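Local coordinates for transcriptional regulator (Streptococcus dysgalactiae, PDB 4YV9), which acts as a peptide-pheromone receptor and probably regulates transcription by binding DNA through its helix-turn-helix domain in streptococcal quorum sensing, at residues Thr225-Tyr233 with Asp246-Phe254. Numbering follows the deposited sequence.
Sequences TVFLYVHGY and DMRQALQIF
Asp246 OD2 is gripped from two sources: it accepts a hydrogen bond of 2.9 Å from a water that also donates to Leu228 O, and it forms a salt bridge with Lys235 farther along the first helix. Residues 225-233 and 246-254 share no direct hydrogen bond, and the water joins them; besides it and the Lys235 salt bridge, the contact is mainly packing. Beside this bridge Gly232 lies close against the second helix, its CA 3.9 Å from Asp246 CB. The close fit matches a local axis separation of 7.7 Å in a nearly antiparallel pair, 157° between directions. Leu228 enters as a knob into the hole formed by Asp246, Gln249, Ala250 and Ile253. With its CG turned anti to the backbone N (chi1 177°), CD1 faces Asp246 CB at 3.8 Å while CD2 reaches Ala250 and Ile253.

Selenomethionine Met247 packs on the Tyr229 ring: CG sits over the ring centre, 13° off the normal and 3.9 Å from the centroid, and SE lies above the same ring at 4.8 Å from its centroid, a Met-aromatic contact. A bend at chi3 brings CE also to Tyr233 CB. Ala250 CB, by contrast, meets the Tyr229 ring at its edge. Toward the other end, Thr225 CG2 lies over one face of Phe254, offset to the rim, 4.0 Å from the centroid, while Thr225 OG1 is hydrogen-bonded to Phe221 O, one turn back.

Helices 221-236 and 242-256 form an antiparallel hairpin in the C-terminal domain, whose family belongs to the TPR clan. Helix 260-273 packs Tyr266 against Val226, Tyr229, Leu251 and Phe254; helices 179-197 and 201-215 take Val230 and Phe227. The hairpin also borders the bound peptide, a modified side chain of which packs on Val226, and the second subunit, whose Leu257 packs on Thr225 and Ile253.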
loop_
_atom_site.group_PDB
_atom_site.type_symbol
_atom_site.label_atom_id
_atom_site.label_comp_id
_atom_site.label_asym_id
_atom_site.label_seq_id
_atom_site.Cartn_x
_atom_site.Cartn_y
_atom_site.Cartn_z
ATOM N N THR B 225 16.933 0.253 -0.294
ATOM C CA THR B 225 18.092 0.758 0.449
ATOM C C THR B 225 18.664 -0.320 1.357
ATOM O O THR B 225 19.879 -0.512 1.409
ATOM C CB THR B 225 17.740 1.972 1.289
ATOM O OG1 THR B 225 17.283 3.022 0.435
ATOM C CG2 THR B 225 18.962 2.450 2.087
ATOM N N VAL B 226 17.783 -1.029 2.062
ATOM C CA VAL B 226 18.222 -2.128 2.919
ATOM C C VAL B 226 18.848 -3.229 2.065
ATOM O O VAL B 226 19.898 -3.772 2.406
ATOM C CB VAL B 226 17.046 -2.684 3.761
ATOM C CG1 VAL B 226 17.415 -3.993 4.433
ATOM C CG2 VAL B 226 16.608 -1.644 4.810
ATOM N N PHE B 227 18.209 -3.544 0.938
ATOM C CA PHE B 227 18.739 -4.552 0.017
ATOM C C PHE B 227 20.095 -4.139 -0.564
ATOM O O PHE B 227 20.957 -4.984 -0.788
ATOM C CB PHE B 227 17.736 -4.816 -1.101
ATOM C CG PHE B 227 18.119 -5.946 -2.019
ATOM C CD1 PHE B 227 18.428 -7.203 -1.516
ATOM C CD2 PHE B 227 18.157 -5.755 -3.385
ATOM C CE1 PHE B 227 18.779 -8.243 -2.361
ATOM C CE2 PHE B 227 18.506 -6.796 -4.235
ATOM C CZ PHE B 227 18.817 -8.037 -3.717
ATOM N N LEU B 228 20.295 -2.847 -0.807
ATOM C CA LEU B 228 21.617 -2.369 -1.235
ATOM C C LEU B 228 22.660 -2.761 -0.189
ATOM O O LEU B 228 23.751 -3.209 -0.518
ATOM C CB LEU B 228 21.614 -0.850 -1.431
ATOM C CG LEU B 228 22.935 -0.191 -1.814
ATOM C CD1 LEU B 228 23.459 -0.764 -3.115
ATOM C CD2 LEU B 228 22.707 1.305 -1.942
ATOM N N TYR B 229 22.295 -2.614 1.079
ATOM C CA TYR B 229 23.240 -2.878 2.158
ATOM C C TYR B 229 23.502 -4.374 2.284
ATOM O O TYR B 229 24.636 -4.805 2.326
ATOM C CB TYR B 229 22.727 -2.327 3.488
ATOM C CG TYR B 229 23.741 -2.484 4.601
ATOM C CD1 TYR B 229 23.840 -3.677 5.315
ATOM C CD2 TYR B 229 24.598 -1.447 4.935
ATOM C CE1 TYR B 229 24.757 -3.830 6.329
ATOM C CE2 TYR B 229 25.517 -1.594 5.952
ATOM C CZ TYR B 229 25.593 -2.791 6.641
ATOM O OH TYR B 229 26.510 -2.944 7.646
ATOM N N VAL B 230 22.423 -5.147 2.312
ATOM C CA VAL B 230 22.472 -6.564 2.632
ATOM C C VAL B 230 23.146 -7.353 1.520
ATOM O O VAL B 230 23.957 -8.252 1.768
ATOM C CB VAL B 230 21.039 -7.099 2.874
ATOM C CG1 VAL B 230 21.028 -8.622 2.928
ATOM C CG2 VAL B 230 20.453 -6.484 4.156
ATOM N N HIS B 231 22.804 -7.004 0.286
ATOM C CA HIS B 231 23.424 -7.616 -0.877
ATOM C C HIS B 231 24.915 -7.262 -0.927
ATOM O O HIS B 231 25.751 -8.100 -1.256
ATOM C CB HIS B 231 22.703 -7.166 -2.151
ATOM C CG HIS B 231 23.137 -7.892 -3.382
ATOM N ND1 HIS B 231 22.959 -7.379 -4.650
ATOM C CD2 HIS B 231 23.740 -9.093 -3.546
ATOM C CE1 HIS B 231 23.441 -8.230 -5.539
ATOM N NE2 HIS B 231 23.918 -9.280 -4.895
ATOM N N GLY B 232 25.247 -6.020 -0.580
ATOM C CA GLY B 232 26.640 -5.612 -0.498
ATOM C C GLY B 232 27.355 -6.472 0.524
ATOM O O GLY B 232 28.504 -6.881 0.325
ATOM N N TYR B 233 26.653 -6.759 1.616
ATOM C CA TYR B 233 27.175 -7.604 2.690
ATOM C C TYR B 233 27.424 -9.025 2.182
ATOM O O TYR B 233 28.450 -9.642 2.491
ATOM C CB TYR B 233 26.197 -7.590 3.870
ATOM C CG TYR B 233 26.524 -8.507 5.030
ATOM C CD1 TYR B 233 27.803 -8.565 5.571
ATOM C CD2 TYR B 233 25.529 -9.289 5.610
ATOM C CE1 TYR B 233 28.087 -9.396 6.646
ATOM C CE2 TYR B 233 25.800 -10.116 6.683
ATOM C CZ TYR B 233 27.078 -10.170 7.193
ATOM O OH TYR B 233 27.337 -11.002 8.255
ATOM N N ASP B 246 28.800 -0.560 -1.726
ATOM C CA ASP B 246 27.341 -0.648 -1.654
ATOM C C ASP B 246 26.824 -0.348 -0.247
ATOM O O ASP B 246 25.862 0.410 -0.080
ATOM C CB ASP B 246 26.865 -2.023 -2.105
ATOM C CG ASP B 246 27.101 -2.258 -3.587
ATOM O OD1 ASP B 246 27.455 -1.290 -4.300
ATOM O OD2 ASP B 246 26.918 -3.407 -4.038
HETATM N N MSE B 247 27.474 -0.920 0.766
HETATM C CA MSE B 247 27.044 -0.713 2.144
HETATM C C MSE B 247 27.212 0.748 2.549
HETATM O O MSE B 247 26.337 1.319 3.214
HETATM C CB MSE B 247 27.818 -1.629 3.101
HETATM C CG MSE B 247 27.456 -3.107 2.961
HETATM SE SE MSE B 247 28.791 -4.333 3.729
HETATM C CE MSE B 247 27.950 -4.689 5.433
ATOM N N ARG B 248 28.330 1.360 2.155
ATOM C CA ARG B 248 28.551 2.769 2.487
ATOM C C ARG B 248 27.528 3.681 1.786
ATOM O O ARG B 248 27.105 4.683 2.352
ATOM C CB ARG B 248 29.976 3.192 2.138
ATOM C CG ARG B 248 30.960 2.913 3.268
ATOM C CD ARG B 248 32.394 3.239 2.869
ATOM N NE ARG B 248 32.742 2.595 1.605
ATOM C CZ ARG B 248 33.974 2.240 1.260
ATOM N NH1 ARG B 248 34.993 2.468 2.083
ATOM N NH2 ARG B 248 34.186 1.657 0.089
ATOM N N GLN B 249 27.134 3.330 0.562
ATOM C CA GLN B 249 26.089 4.078 -0.147
ATOM C C GLN B 249 24.745 3.999 0.580
ATOM O O GLN B 249 24.039 5.005 0.728
ATOM C CB GLN B 249 25.944 3.562 -1.585
ATOM C CG GLN B 249 27.147 3.906 -2.472
ATOM C CD GLN B 249 27.076 3.222 -3.819
ATOM O OE1 GLN B 249 26.109 2.536 -4.111
ATOM N NE2 GLN B 249 28.097 3.409 -4.643
ATOM N N ALA B 250 24.396 2.806 1.050
ATOM C CA ALA B 250 23.155 2.636 1.804
ATOM C C ALA B 250 23.176 3.489 3.060
ATOM O O ALA B 250 22.171 4.106 3.397
ATOM C CB ALA B 250 22.925 1.173 2.157
ATOM N N LEU B 251 24.323 3.539 3.743
ATOM C CA LEU B 251 24.445 4.350 4.952
ATOM C C LEU B 251 24.171 5.814 4.629
ATOM O O LEU B 251 23.447 6.494 5.361
ATOM C CB LEU B 251 25.841 4.210 5.591
ATOM C CG LEU B 251 26.205 2.872 6.239
ATOM C CD1 LEU B 251 27.639 2.870 6.812
ATOM C CD2 LEU B 251 25.193 2.505 7.308
ATOM N N GLN B 252 24.779 6.290 3.544
ATOM C CA GLN B 252 24.591 7.666 3.082
ATOM C C GLN B 252 23.113 7.980 2.832
ATOM O O GLN B 252 22.638 9.074 3.159
ATOM C CB GLN B 252 25.379 7.923 1.792
ATOM C CG GLN B 252 26.896 7.935 1.937
ATOM C CD GLN B 252 27.600 8.190 0.605
ATOM O OE1 GLN B 252 27.392 9.223 -0.037
ATOM N NE2 GLN B 252 28.435 7.242 0.184
ATOM N N ILE B 253 22.392 7.024 2.253
ATOM C CA ILE B 253 20.958 7.213 1.991
ATOM C C ILE B 253 20.199 7.462 3.311
ATOM O O ILE B 253 19.493 8.461 3.444
ATOM C CB ILE B 253 20.362 5.995 1.238
ATOM C CG1 ILE B 253 20.972 5.914 -0.161
ATOM C CG2 ILE B 253 18.845 6.109 1.132
ATOM C CD1 ILE B 253 20.548 4.715 -0.969
ATOM N N PHE B 254 20.353 6.568 4.286
ATOM C CA PHE B 254 19.755 6.765 5.614
ATOM C C PHE B 254 20.113 8.147 6.170
ATOM O O PHE B 254 19.259 8.866 6.691
ATOM C CB PHE B 254 20.230 5.694 6.606
ATOM C CG PHE B 254 19.736 4.306 6.314
ATOM C CD1 PHE B 254 18.422 4.075 5.922
ATOM C CD2 PHE B 254 20.589 3.220 6.449
ATOM C CE1 PHE B 254 17.973 2.782 5.669
ATOM C CE2 PHE B 254 20.150 1.933 6.187
ATOM C CZ PHE B 254 18.840 1.710 5.799
HETATM O O HOH W 1 24.319 -4.488 -3.160
#